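Local coordinates for protein phosphoribosylaminoimidazole-succinocarboxamide synthase (Pyrococcus horikoshii, PDB 4O84) that catalyses the ATP-dependent condensation of L-aspartate with 5-amino-1-(5-phosphoribosyl)imidazole-4-carboxylate, forming SAICAR on the de novo pathway to IMP, at residues V91-V96 against I116-Y121; V95-L100 against R198-K203; D173-F178 against P194-F199. All coordinates share one frame; numbering follows the deposited sequence.

Contact 1: V91-V96 against I116-Y121; sequences VVRNVV and IVELYY. With 5GP (guanosine-5'-monophosphate), chain J.
Folded about its CG-CD bond (chi3 76°), Arg93 brings its guanidinium round to Glu118, whose own chain runs out extended beyond CG. Both leave the same face of the sheet, and the two groups form a salt bridge, with NH2 of Arg93 2.9 Å from OE1 of Glu118. The bond leaves the guanidinium edge close to its plane and meets OE1 on the syn side, although the two flat groups are turned 59° apart. A second donor shares that oxygen: the Tyr120 hydroxyl gives a bond of 2.7 Å from OH to OE1 of Glu118, arriving from above the carboxylate plane on the face opposite to the arginine. Gripped from both faces of its plane, the carboxylate probably has little freedom to turn, and is likely to help position the arginine. The other amino group points to the nucleotide, where NH1 of Arg93 bonds O1P of the bound GMP at 2.7 Å. Val91 fills in beside this polar cluster. Its CG1 rests 3.9 Å from C5' of the ribose, whereas CG2 lies obliquely against the tyrosine, 3.9 Å from CE2 of Tyr120. Beneath the side chains the backbones pair in a regular antiparallel ladder. Val91 and Glu118 form a hydrogen-bonded pair, with N of Val91 2.9 Å from O of Glu118, and Arg93 does the same with Ile116. Val92 and Val117, the non-hydrogen-bonded pair between them, turn to the other face and pack on helix 143-165. The arrangement is that of an antiparallel sheet with a helix packed on its valine face and, on the other, part of a phosphate-binding site that is probably used by the phosphoribosyl substrate of SAICAR synthetase.

Contact 2: V95-L100 against R198-K203; sequences VVAGSL and RFWDAK. With 5GP (guanosine-5'-monophosphate), chain J.
Arg198, Trp200 and Ala97 carry most of this contact, which joins strand 197-201 to the loop after strand 84-93 without any hydrogen bond between the two segments. The methyl of Ala97 fits into the angle between the two larger side chains: CB is 4.0 Å from CD of Arg198 and 4.1 Å from CZ2 of Trp200. Farther along the indole, CG1 of Val95 approaches CZ3 of Trp200 obliquely at 4.0 Å. Arg198 runs extended from CG to NE and slides its guanidinium between loop and ligand, Gly98 covering one face and C3' of the bound GMP the other. The passage is narrow, for CA of Gly98 sits 3.6 Å from NH2 of Arg198; a side chain there would run into both the arginine and the phosphate, and the positive phi of this residue also suits glycine. At the guanidinium edge, NH1 of Arg198 bonds O1P of GMP at 2.9 Å, while NH2 makes a longer bond to it. Asp173 pairs with NH1 as well, and Asp211 holds NE. The Ser99 N bonds O1P at 2.9 Å and its OG bonds O3P, completing a phosphate-binding site built from loop and strand, consistent with the place of the substrate phosphate in this family.

Contact 3: D173-F178 against P194-F199; sequences DFKLEF and PDTCRF. With 5GP (guanosine-5'-monophosphate), chain J.
Asp173 and Arg198 form a salt bridge beside the ribose of bound GMP, on antiparallel strands 169-180 and 197-201 of the central sheet. On the face they share, NH1 of Arg198 meets OD2 of Asp173 at 2.7 Å on the syn side, the carboxylate and guanidinium planes lying 70° apart, while OD1 accepts a bond from the ribose O3' at 2.6 Å. Their backbones also bond, from N of Arg198 to O of Asp173; two residues further along, N of Lys175 bonds O of Thr196. A leucine in place of Arg198 would probably leave OD2 of Asp173 with no more than a long, weak pairing to Arg93, take two N-H donors from O1P, and free the carboxylate to turn away from the ribose. Lys175 runs along the ribose and the base. Its CB lies 3.7 Å from O4' of GMP, CD is 3.8 Å from C5 of the guanine, and CE, after a bend in the chain, sits 3.9 Å from CG2 of Thr196. At the tip, NZ is salt-bridged to Glu177 and to Asp190. The base also meets Asp195, whose backbone O accepts a bond from N2. Thr196 OG1, already bonded to N of Ser193, donates to a water 2.8 Å away, which in turn donates to O of Lys175.

Overall arrangement
Followed from the N terminus, the chain leaves strand 84-93, turns into the loop 95-100 and returns on strand 111-121, where contact 1 closes this excursion. Contact 2 starts inside it and is completed only at 198-203, nearly a hundred residues later, so its span crosses that of contact 1. Largely within this long span, and wholly after contact 1, contact 3 closes the short return from strand 169-180 to strand 197-201. Strand 169-180 is the link in space, since it neighbours both 84-93 and 197-201 in one sheet. Together the three contacts tie the sheet and its long loop round a single GMP, which all of them touch, with Arg93 and Arg198 drawn together at its phosphate.

Contact 1: V91-V96 against I116-Y121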
loop_
_atom_site.group_PDB
_atom_site.type_symbol
_atom_site.label_atom_id
_atom_site.label_comp_id
_atom_site.label_asym_id
_atom_site.label_seq_id
_atom_site.Cartn_x
_atom_site.Cartn_y
_atom_site.Cartn_z
ATOM N N VAL A 91 -15.584 5.155 8.338
ATOM C CA VAL A 91 -14.507 4.527 9.071
ATOM C C VAL A 91 -13.868 3.416 8.257
ATOM O O VAL A 91 -14.560 2.533 7.728
ATOM C CB VAL A 91 -14.971 3.995 10.456
ATOM C CG1 VAL A 91 -13.859 3.195 11.138
ATOM C CG2 VAL A 91 -15.403 5.147 11.360
ATOM N N VAL A 92 -12.540 3.486 8.143
ATOM C CA VAL A 92 -11.753 2.442 7.489
ATOM C C VAL A 92 -10.911 1.702 8.533
ATOM O O VAL A 92 -10.198 2.324 9.351
ATOM C CB VAL A 92 -10.828 3.008 6.382
ATOM C CG1 VAL A 92 -10.139 1.868 5.633
ATOM C CG2 VAL A 92 -11.618 3.857 5.402
ATOM N N ARG A 93 -10.972 0.374 8.481
ATOM C CA ARG A 93 -10.327 -0.452 9.481
ATOM C C ARG A 93 -9.353 -1.434 8.814
ATOM O O ARG A 93 -9.707 -2.129 7.860
ATOM C CB ARG A 93 -11.394 -1.167 10.336
ATOM C CG ARG A 93 -12.620 -0.295 10.625
ATOM C CD ARG A 93 -13.580 -0.919 11.635
ATOM N NE ARG A 93 -13.074 -0.797 12.985
ATOM C CZ ARG A 93 -13.677 -0.136 13.971
ATOM N NH1 ARG A 93 -13.098 -0.064 15.169
ATOM N NH2 ARG A 93 -14.860 0.427 13.778
ATOM N N ASN A 94 -8.116 -1.467 9.309
ATOM C CA ASN A 94 -7.103 -2.434 8.843
ATOM C C ASN A 94 -6.814 -3.543 9.856
ATOM O O ASN A 94 -6.403 -4.651 9.495
ATOM C CB ASN A 94 -5.795 -1.712 8.526
ATOM C CG ASN A 94 -5.972 -0.669 7.453
ATOM O OD1 ASN A 94 -6.438 -0.989 6.368
ATOM N ND2 ASN A 94 -5.660 0.591 7.770
ATOM N N VAL A 95 -6.975 -3.192 11.128
ATOM C CA VAL A 95 -6.649 -4.058 12.250
ATOM C C VAL A 95 -7.851 -3.972 13.191
ATOM O O VAL A 95 -8.390 -2.896 13.391
ATOM C CB VAL A 95 -5.334 -3.574 12.943
ATOM C CG1 VAL A 95 -5.092 -4.282 14.260
ATOM C CG2 VAL A 95 -4.140 -3.751 12.017
ATOM N N VAL A 96 -8.267 -5.114 13.724
ATOM C CA VAL A 96 -9.392 -5.218 14.670
ATOM C C VAL A 96 -9.116 -4.471 15.982
ATOM O O VAL A 96 -8.189 -4.808 16.722
ATOM C CB VAL A 96 -9.738 -6.703 14.981
ATOM C CG1 VAL A 96 -10.804 -6.819 16.086
ATOM C CG2 VAL A 96 -10.206 -7.448 13.727
ATOM N N ILE A 116 -11.822 -2.770 5.888
ATOM C CA ILE A 116 -13.259 -2.751 6.043
ATOM C C ILE A 116 -13.687 -1.279 6.073
ATOM O O ILE A 116 -13.077 -0.467 6.771
ATOM C CB ILE A 116 -13.655 -3.478 7.358
ATOM C CG1 ILE A 116 -13.411 -4.992 7.225
ATOM C CG2 ILE A 116 -15.089 -3.139 7.788
ATOM C CD1 ILE A 116 -13.809 -5.804 8.460
ATOM N N VAL A 117 -14.725 -0.938 5.314
ATOM C CA VAL A 117 -15.324 0.391 5.386
ATOM C C VAL A 117 -16.668 0.280 6.099
ATOM O O VAL A 117 -17.527 -0.522 5.698
ATOM C CB VAL A 117 -15.568 1.027 3.994
ATOM C CG1 VAL A 117 -15.976 2.483 4.173
ATOM C CG2 VAL A 117 -14.339 0.931 3.107
ATOM N N GLU A 118 -16.841 1.074 7.153
ATOM C CA GLU A 118 -18.136 1.211 7.821
ATOM C C GLU A 118 -18.686 2.629 7.673
ATOM O O GLU A 118 -17.922 3.607 7.679
ATOM C CB GLU A 118 -18.008 0.851 9.304
ATOM C CG GLU A 118 -17.487 -0.560 9.551
ATOM C CD GLU A 118 -17.071 -0.795 10.991
ATOM O OE1 GLU A 118 -16.847 0.198 11.746
ATOM O OE2 GLU A 118 -16.943 -1.982 11.369
ATOM N N LEU A 119 -20.006 2.732 7.557
ATOM C CA LEU A 119 -20.687 4.018 7.421
ATOM C C LEU A 119 -21.483 4.304 8.669
ATOM O O LEU A 119 -22.235 3.444 9.146
ATOM C CB LEU A 119 -21.632 4.042 6.213
ATOM C CG LEU A 119 -21.062 3.796 4.827
ATOM C CD1 LEU A 119 -22.186 3.712 3.816
ATOM C CD2 LEU A 119 -20.064 4.882 4.432
ATOM N N TYR A 120 -21.324 5.513 9.202
ATOM C CA TYR A 120 -22.084 5.901 10.372
ATOM C C TYR A 120 -22.898 7.138 10.065
ATOM O O TYR A 120 -22.447 8.022 9.333
ATOM C CB TYR A 120 -21.163 6.131 11.573
ATOM C CG TYR A 120 -20.499 4.876 12.046
ATOM C CD1 TYR A 120 -21.040 4.140 13.089
ATOM C CD2 TYR A 120 -19.335 4.395 11.428
ATOM C CE1 TYR A 120 -20.445 2.969 13.517
ATOM C CE2 TYR A 120 -18.731 3.228 11.860
ATOM C CZ TYR A 120 -19.287 2.522 12.908
ATOM O OH TYR A 120 -18.714 1.353 13.340
ATOM N N TYR A 121 -24.111 7.192 10.607
ATOM C CA TYR A 121 -24.940 8.376 10.453
ATOM C C TYR A 121 -24.480 9.349 11.529
ATOM O O TYR A 121 -24.567 9.049 12.718
ATOM C CB TYR A 121 -26.422 8.026 10.600
ATOM C CG TYR A 121 -27.390 9.197 10.672
ATOM C CD1 TYR A 121 -27.212 10.360 9.902
ATOM C CD2 TYR A 121 -28.496 9.140 11.518
ATOM C CE1 TYR A 121 -28.112 11.422 9.979
ATOM C CE2 TYR A 121 -29.398 10.183 11.596
ATOM C CZ TYR A 121 -29.209 11.319 10.834
ATOM O OH TYR A 121 -30.134 12.336 10.939
HETATM P P 5GP J . -14.662 2.814 17.117
HETATM O O1P 5GP J . -13.859 1.534 17.223
HETATM O O2P 5GP J . -14.834 3.480 18.459
HETATM O O3P 5GP J . -15.914 2.673 16.283
HETATM O "O5'" 5GP J . -13.822 3.906 16.242
HETATM C "C5'" 5GP J . -13.177 3.640 14.982
HETATM C "C4'" 5GP J . -12.157 4.718 14.560
HETATM O "O4'" 5GP J . -12.804 5.910 14.117
HETATM C "C3'" 5GP J . -11.211 5.189 15.666
HETATM O "O3'" 5GP J . -9.965 5.583 15.064
HETATM C "C2'" 5GP J . -11.876 6.414 16.245
HETATM O "O2'" 5GP J . -10.928 7.319 16.835
HETATM C "C1'" 5GP J . -12.556 6.999 15.014
HETATM N N9 5GP J . -13.822 7.659 15.394
HETATM C C8 5GP J . -15.061 7.141 15.262
HETATM N N7 5GP J . -15.998 8.017 15.705
HETATM C C5 5GP J . -15.364 9.112 16.146
HETATM C C6 5GP J . -15.758 10.414 16.737
HETATM O O6 5GP J . -16.959 10.679 16.933
HETATM N N1 5GP J . -14.784 11.294 17.046
HETATM C C2 5GP J . -13.475 11.036 16.836
HETATM N N2 5GP J . -12.562 11.988 17.189
HETATM N N3 5GP J . -13.042 9.855 16.290
HETATM C C4 5GP J . -13.922 8.880 15.934
#

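Contact 2: V95-L100 against R198-K203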
loop_
_atom_site.group_PDB
_atom_site.type_symbol
_atom_site.label_atom_id
_atom_site.label_comp_id
_atom_site.label_asym_id
_atom_site.label_seq_id
_atom_site.Cartn_x
_atom_site.Cartn_y
_atom_site.Cartn_z
ATOM N N VAL A 95 -6.975 -3.192 11.128
ATOM C CA VAL A 95 -6.649 -4.058 12.250
ATOM C C VAL A 95 -7.851 -3.972 13.191
ATOM O O VAL A 95 -8.390 -2.896 13.391
ATOM C CB VAL A 95 -5.334 -3.574 12.943
ATOM C CG1 VAL A 95 -5.092 -4.282 14.260
ATOM C CG2 VAL A 95 -4.140 -3.751 12.017
ATOM N N VAL A 96 -8.267 -5.114 13.724
ATOM C CA VAL A 96 -9.392 -5.218 14.670
ATOM C C VAL A 96 -9.116 -4.471 15.982
ATOM O O VAL A 96 -8.189 -4.808 16.722
ATOM C CB VAL A 96 -9.738 -6.703 14.981
ATOM C CG1 VAL A 96 -10.804 -6.819 16.086
ATOM C CG2 VAL A 96 -10.206 -7.448 13.727
ATOM N N ALA A 97 -9.939 -3.476 16.263
ATOM C CA ALA A 97 -9.879 -2.722 17.512
ATOM C C ALA A 97 -11.240 -2.088 17.781
ATOM O O ALA A 97 -12.107 -2.054 16.901
ATOM C CB ALA A 97 -8.798 -1.640 17.438
ATOM N N GLY A 98 -11.407 -1.579 19.003
ATOM C CA GLY A 98 -12.617 -0.873 19.422
ATOM C C GLY A 98 -13.890 -1.627 19.077
ATOM O O GLY A 98 -13.992 -2.838 19.302
ATOM N N SER A 99 -14.837 -0.909 18.486
ATOM C CA SER A 99 -16.176 -1.423 18.258
ATOM C C SER A 99 -16.256 -2.618 17.311
ATOM O O SER A 99 -17.225 -3.367 17.363
ATOM C CB SER A 99 -17.095 -0.290 17.790
ATOM O OG SER A 99 -16.981 -0.074 16.393
ATOM N N LEU A 100 -15.249 -2.805 16.450
ATOM C CA LEU A 100 -15.222 -3.959 15.552
ATOM C C LEU A 100 -15.208 -5.292 16.311
ATOM O O LEU A 100 -15.670 -6.320 15.801
ATOM C CB LEU A 100 -14.032 -3.881 14.582
ATOM C CG LEU A 100 -13.931 -4.948 13.487
ATOM C CD1 LEU A 100 -15.193 -4.967 12.618
ATOM C CD2 LEU A 100 -12.695 -4.728 12.626
ATOM N N ARG A 198 -6.695 5.542 14.878
ATOM C CA ARG A 198 -5.941 4.719 15.806
ATOM C C ARG A 198 -4.576 4.432 15.221
ATOM O O ARG A 198 -4.458 3.835 14.137
ATOM C CB ARG A 198 -6.671 3.413 16.163
ATOM C CG ARG A 198 -7.740 3.578 17.234
ATOM C CD ARG A 198 -8.206 2.260 17.853
ATOM N NE ARG A 198 -9.342 2.481 18.755
ATOM C CZ ARG A 198 -10.623 2.251 18.455
ATOM N NH1 ARG A 198 -10.988 1.736 17.274
ATOM N NH2 ARG A 198 -11.555 2.524 19.360
ATOM N N PHE A 199 -3.547 4.875 15.943
ATOM C CA PHE A 199 -2.152 4.624 15.582
ATOM C C PHE A 199 -1.519 3.743 16.641
ATOM O O PHE A 199 -1.597 4.059 17.853
ATOM C CB PHE A 199 -1.332 5.921 15.552
ATOM C CG PHE A 199 -1.812 6.967 14.583
ATOM C CD1 PHE A 199 -2.140 6.656 13.259
ATOM C CD2 PHE A 199 -1.873 8.299 14.992
ATOM C CE1 PHE A 199 -2.546 7.647 12.385
ATOM C CE2 PHE A 199 -2.265 9.295 14.117
ATOM C CZ PHE A 199 -2.604 8.969 12.808
ATOM N N TRP A 200 -0.890 2.652 16.213
ATOM C CA TRP A 200 -0.100 1.827 17.128
ATOM C C TRP A 200 1.332 1.782 16.700
ATOM O O TRP A 200 1.632 1.688 15.502
ATOM C CB TRP A 200 -0.581 0.372 17.215
ATOM C CG TRP A 200 -1.974 0.146 17.766
ATOM C CD1 TRP A 200 -2.842 1.071 18.324
ATOM C CD2 TRP A 200 -2.677 -1.134 17.854
ATOM N NE1 TRP A 200 -4.022 0.472 18.702
ATOM C CE2 TRP A 200 -3.981 -0.849 18.448
ATOM C CE3 TRP A 200 -2.377 -2.434 17.477
ATOM C CZ2 TRP A 200 -4.927 -1.844 18.659
ATOM C CZ3 TRP A 200 -3.336 -3.436 17.696
ATOM C CH2 TRP A 200 -4.578 -3.145 18.269
ATOM N N ASP A 201 2.233 1.794 17.675
ATOM C CA ASP A 201 3.627 1.508 17.386
ATOM C C ASP A 201 3.741 0.076 16.850
ATOM O O ASP A 201 3.171 -0.862 17.412
ATOM C CB ASP A 201 4.502 1.658 18.623
ATOM C CG ASP A 201 5.925 1.270 18.346
ATOM O OD1 ASP A 201 6.621 2.022 17.644
ATOM O OD2 ASP A 201 6.335 0.185 18.776
ATOM N N ALA A 202 4.471 -0.079 15.749
ATOM C CA ALA A 202 4.574 -1.363 15.075
ATOM C C ALA A 202 5.203 -2.458 15.950
ATOM O O ALA A 202 4.732 -3.597 15.936
ATOM C CB ALA A 202 5.323 -1.217 13.745
ATOM N N LYS A 203 6.244 -2.105 16.698
ATOM C CA LYS A 203 6.956 -3.048 17.562
ATOM C C LYS A 203 6.151 -3.402 18.815
ATOM O O LYS A 203 5.933 -4.576 19.101
ATOM C CB LYS A 203 8.352 -2.485 17.927
ATOM C CG LYS A 203 9.105 -3.241 19.024
ATOM C CD LYS A 203 10.130 -4.232 18.493
ATOM C CE LYS A 203 10.369 -5.377 19.480
ATOM N NZ LYS A 203 10.848 -4.974 20.838
HETATM P P 5GP J . -14.662 2.814 17.117
HETATM O O1P 5GP J . -13.859 1.534 17.223
HETATM O O2P 5GP J . -14.834 3.480 18.459
HETATM O O3P 5GP J . -15.914 2.673 16.283
HETATM O "O5'" 5GP J . -13.822 3.906 16.242
HETATM C "C5'" 5GP J . -13.177 3.640 14.982
HETATM C "C4'" 5GP J . -12.157 4.718 14.560
HETATM O "O4'" 5GP J . -12.804 5.910 14.117
HETATM C "C3'" 5GP J . -11.211 5.189 15.666
HETATM O "O3'" 5GP J . -9.965 5.583 15.064
HETATM C "C2'" 5GP J . -11.876 6.414 16.245
HETATM O "O2'" 5GP J . -10.928 7.319 16.835
HETATM C "C1'" 5GP J . -12.556 6.999 15.014
HETATM N N9 5GP J . -13.822 7.659 15.394
HETATM C C8 5GP J . -15.061 7.141 15.262
HETATM N N7 5GP J . -15.998 8.017 15.705
HETATM C C5 5GP J . -15.364 9.112 16.146
HETATM C C6 5GP J . -15.758 10.414 16.737
HETATM O O6 5GP J . -16.959 10.679 16.933
HETATM N N1 5GP J . -14.784 11.294 17.046
HETATM C C2 5GP J . -13.475 11.036 16.836
HETATM N N2 5GP J . -12.562 11.988 17.189
HETATM N N3 5GP J . -13.042 9.855 16.290
HETATM C C4 5GP J . -13.922 8.880 15.934
#

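Contact 3: D173-F178 against P194-F199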
loop_
_atom_site.group_PDB
_atom_site.type_symbol
_atom_site.label_atom_id
_atom_site.label_comp_id
_atom_site.label_asym_id
_atom_site.label_seq_id
_atom_site.Cartn_x
_atom_site.Cartn_y
_atom_site.Cartn_z
ATOM N N ASP A 173 -7.173 1.990 12.468
ATOM C CA ASP A 173 -8.440 2.409 11.861
ATOM C C ASP A 173 -8.463 3.936 11.946
ATOM O O ASP A 173 -7.576 4.531 12.594
ATOM C CB ASP A 173 -9.668 1.763 12.545
ATOM C CG ASP A 173 -9.715 2.011 14.061
ATOM O OD1 ASP A 173 -9.454 3.136 14.507
ATOM O OD2 ASP A 173 -10.004 1.078 14.825
ATOM N N PHE A 174 -9.450 4.561 11.298
ATOM C CA PHE A 174 -9.602 6.012 11.305
ATOM C C PHE A 174 -10.961 6.415 10.744
ATOM O O PHE A 174 -11.586 5.627 10.030
ATOM C CB PHE A 174 -8.445 6.725 10.564
ATOM C CG PHE A 174 -8.395 6.487 9.069
ATOM C CD1 PHE A 174 -8.610 7.541 8.179
ATOM C CD2 PHE A 174 -8.094 5.235 8.547
ATOM C CE1 PHE A 174 -8.544 7.340 6.791
ATOM C CE2 PHE A 174 -8.040 5.035 7.170
ATOM C CZ PHE A 174 -8.265 6.080 6.294
ATOM N N LYS A 175 -11.392 7.637 11.073
ATOM C CA LYS A 175 -12.660 8.197 10.627
ATOM C C LYS A 175 -12.422 9.373 9.676
ATOM O O LYS A 175 -11.614 10.244 9.949
ATOM C CB LYS A 175 -13.495 8.679 11.818
ATOM C CG LYS A 175 -14.731 9.517 11.438
ATOM C CD LYS A 175 -15.240 10.405 12.573
ATOM C CE LYS A 175 -14.280 11.526 12.974
ATOM N NZ LYS A 175 -14.485 12.808 12.264
ATOM N N LEU A 176 -13.157 9.378 8.573
ATOM C CA LEU A 176 -13.138 10.458 7.596
ATOM C C LEU A 176 -14.522 11.066 7.504
ATOM O O LEU A 176 -15.539 10.405 7.805
ATOM C CB LEU A 176 -12.726 9.943 6.210
ATOM C CG LEU A 176 -11.324 9.348 6.041
ATOM C CD1 LEU A 176 -11.103 8.896 4.610
ATOM C CD2 LEU A 176 -10.244 10.352 6.476
ATOM N N GLU A 177 -14.547 12.332 7.101
ATOM C CA GLU A 177 -15.775 13.001 6.721
ATOM C C GLU A 177 -15.581 13.693 5.371
ATOM O O GLU A 177 -14.447 14.026 4.963
ATOM C CB GLU A 177 -16.240 13.982 7.791
ATOM C CG GLU A 177 -16.443 13.317 9.150
ATOM C CD GLU A 177 -16.971 14.247 10.233
ATOM O OE1 GLU A 177 -17.607 15.285 9.929
ATOM O OE2 GLU A 177 -16.759 13.921 11.413
ATOM N N PHE A 178 -16.707 13.891 4.697
ATOM C CA PHE A 178 -16.734 14.269 3.302
ATOM C C PHE A 178 -17.838 15.287 3.089
ATOM O O PHE A 178 -18.863 15.293 3.809
ATOM C CB PHE A 178 -17.040 13.050 2.420
ATOM C CG PHE A 178 -15.909 12.070 2.305
ATOM C CD1 PHE A 178 -14.876 12.273 1.395
ATOM C CD2 PHE A 178 -15.889 10.924 3.091
ATOM C CE1 PHE A 178 -13.838 11.358 1.291
ATOM C CE2 PHE A 178 -14.852 10.003 2.988
ATOM C CZ PHE A 178 -13.832 10.217 2.081
ATOM N N PRO A 194 -4.356 12.175 15.467
ATOM C CA PRO A 194 -4.462 11.128 16.482
ATOM C C PRO A 194 -5.784 11.215 17.264
ATOM O O PRO A 194 -6.116 10.288 17.993
ATOM C CB PRO A 194 -3.235 11.376 17.404
ATOM C CG PRO A 194 -2.304 12.236 16.603
ATOM C CD PRO A 194 -3.168 13.039 15.666
ATOM N N ASP A 195 -6.535 12.307 17.104
ATOM C CA ASP A 195 -7.898 12.369 17.625
ATOM C C ASP A 195 -8.864 11.450 16.858
ATOM O O ASP A 195 -9.797 10.871 17.453
ATOM C CB ASP A 195 -8.433 13.808 17.607
ATOM C CG ASP A 195 -8.187 14.551 18.919
ATOM O OD1 ASP A 195 -8.877 15.571 19.138
ATOM O OD2 ASP A 195 -7.308 14.131 19.718
ATOM N N THR A 196 -8.623 11.319 15.548
ATOM C CA THR A 196 -9.566 10.649 14.637
ATOM C C THR A 196 -9.041 9.374 13.950
ATOM O O THR A 196 -9.704 8.845 13.043
ATOM C CB THR A 196 -10.019 11.612 13.524
ATOM O OG1 THR A 196 -8.865 12.032 12.784
ATOM C CG2 THR A 196 -10.738 12.798 14.113
ATOM N N CYS A 197 -7.863 8.918 14.372
ATOM C CA CYS A 197 -7.217 7.699 13.876
ATOM C C CYS A 197 -6.773 6.851 15.063
ATOM O O CYS A 197 -6.455 7.383 16.117
ATOM C CB CYS A 197 -5.936 8.021 13.092
ATOM S SG CYS A 197 -6.048 9.087 11.653
ATOM N N ARG A 198 -6.695 5.542 14.878
ATOM C CA ARG A 198 -5.941 4.719 15.806
ATOM C C ARG A 198 -4.576 4.432 15.221
ATOM O O ARG A 198 -4.458 3.835 14.137
ATOM C CB ARG A 198 -6.671 3.413 16.163
ATOM C CG ARG A 198 -7.740 3.578 17.234
ATOM C CD ARG A 198 -8.206 2.260 17.853
ATOM N NE ARG A 198 -9.342 2.481 18.755
ATOM C CZ ARG A 198 -10.623 2.251 18.455
ATOM N NH1 ARG A 198 -10.988 1.736 17.274
ATOM N NH2 ARG A 198 -11.555 2.524 19.360
ATOM N N PHE A 199 -3.547 4.875 15.943
ATOM C CA PHE A 199 -2.152 4.624 15.582
ATOM C C PHE A 199 -1.519 3.743 16.641
ATOM O O PHE A 199 -1.597 4.059 17.853
ATOM C CB PHE A 199 -1.332 5.921 15.552
ATOM C CG PHE A 199 -1.812 6.967 14.583
ATOM C CD1 PHE A 199 -2.140 6.656 13.259
ATOM C CD2 PHE A 199 -1.873 8.299 14.992
ATOM C CE1 PHE A 199 -2.546 7.647 12.385
ATOM C CE2 PHE A 199 -2.265 9.295 14.117
ATOM C CZ PHE A 199 -2.604 8.969 12.808
HETATM P P 5GP J . -14.662 2.814 17.117
HETATM O O1P 5GP J . -13.859 1.534 17.223
HETATM O O2P 5GP J . -14.834 3.480 18.459
HETATM O O3P 5GP J . -15.914 2.673 16.283
HETATM O "O5'" 5GP J . -13.822 3.906 16.242
HETATM C "C5'" 5GP J . -13.177 3.640 14.982
HETATM C "C4'" 5GP J . -12.157 4.718 14.560
HETATM O "O4'" 5GP J . -12.804 5.910 14.117
HETATM C "C3'" 5GP J . -11.211 5.189 15.666
HETATM O "O3'" 5GP J . -9.965 5.583 15.064
HETATM C "C2'" 5GP J . -11.876 6.414 16.245
HETATM O "O2'" 5GP J . -10.928 7.319 16.835
HETATM C "C1'" 5GP J . -12.556 6.999 15.014
HETATM N N9 5GP J . -13.822 7.659 15.394
HETATM C C8 5GP J . -15.061 7.141 15.262
HETATM N N7 5GP J . -15.998 8.017 15.705
HETATM C C5 5GP J . -15.364 9.112 16.146
HETATM C C6 5GP J . -15.758 10.414 16.737
HETATM O O6 5GP J . -16.959 10.679 16.933
HETATM N N1 5GP J . -14.784 11.294 17.046
HETATM C C2 5GP J . -13.475 11.036 16.836
HETATM N N2 5GP J . -12.562 11.988 17.189
HETATM N N3 5GP J . -13.042 9.855 16.290
HETATM C C4 5GP J . -13.922 8.880 15.934
HETATM O O HOH W 1 -9.062 11.123 10.129
#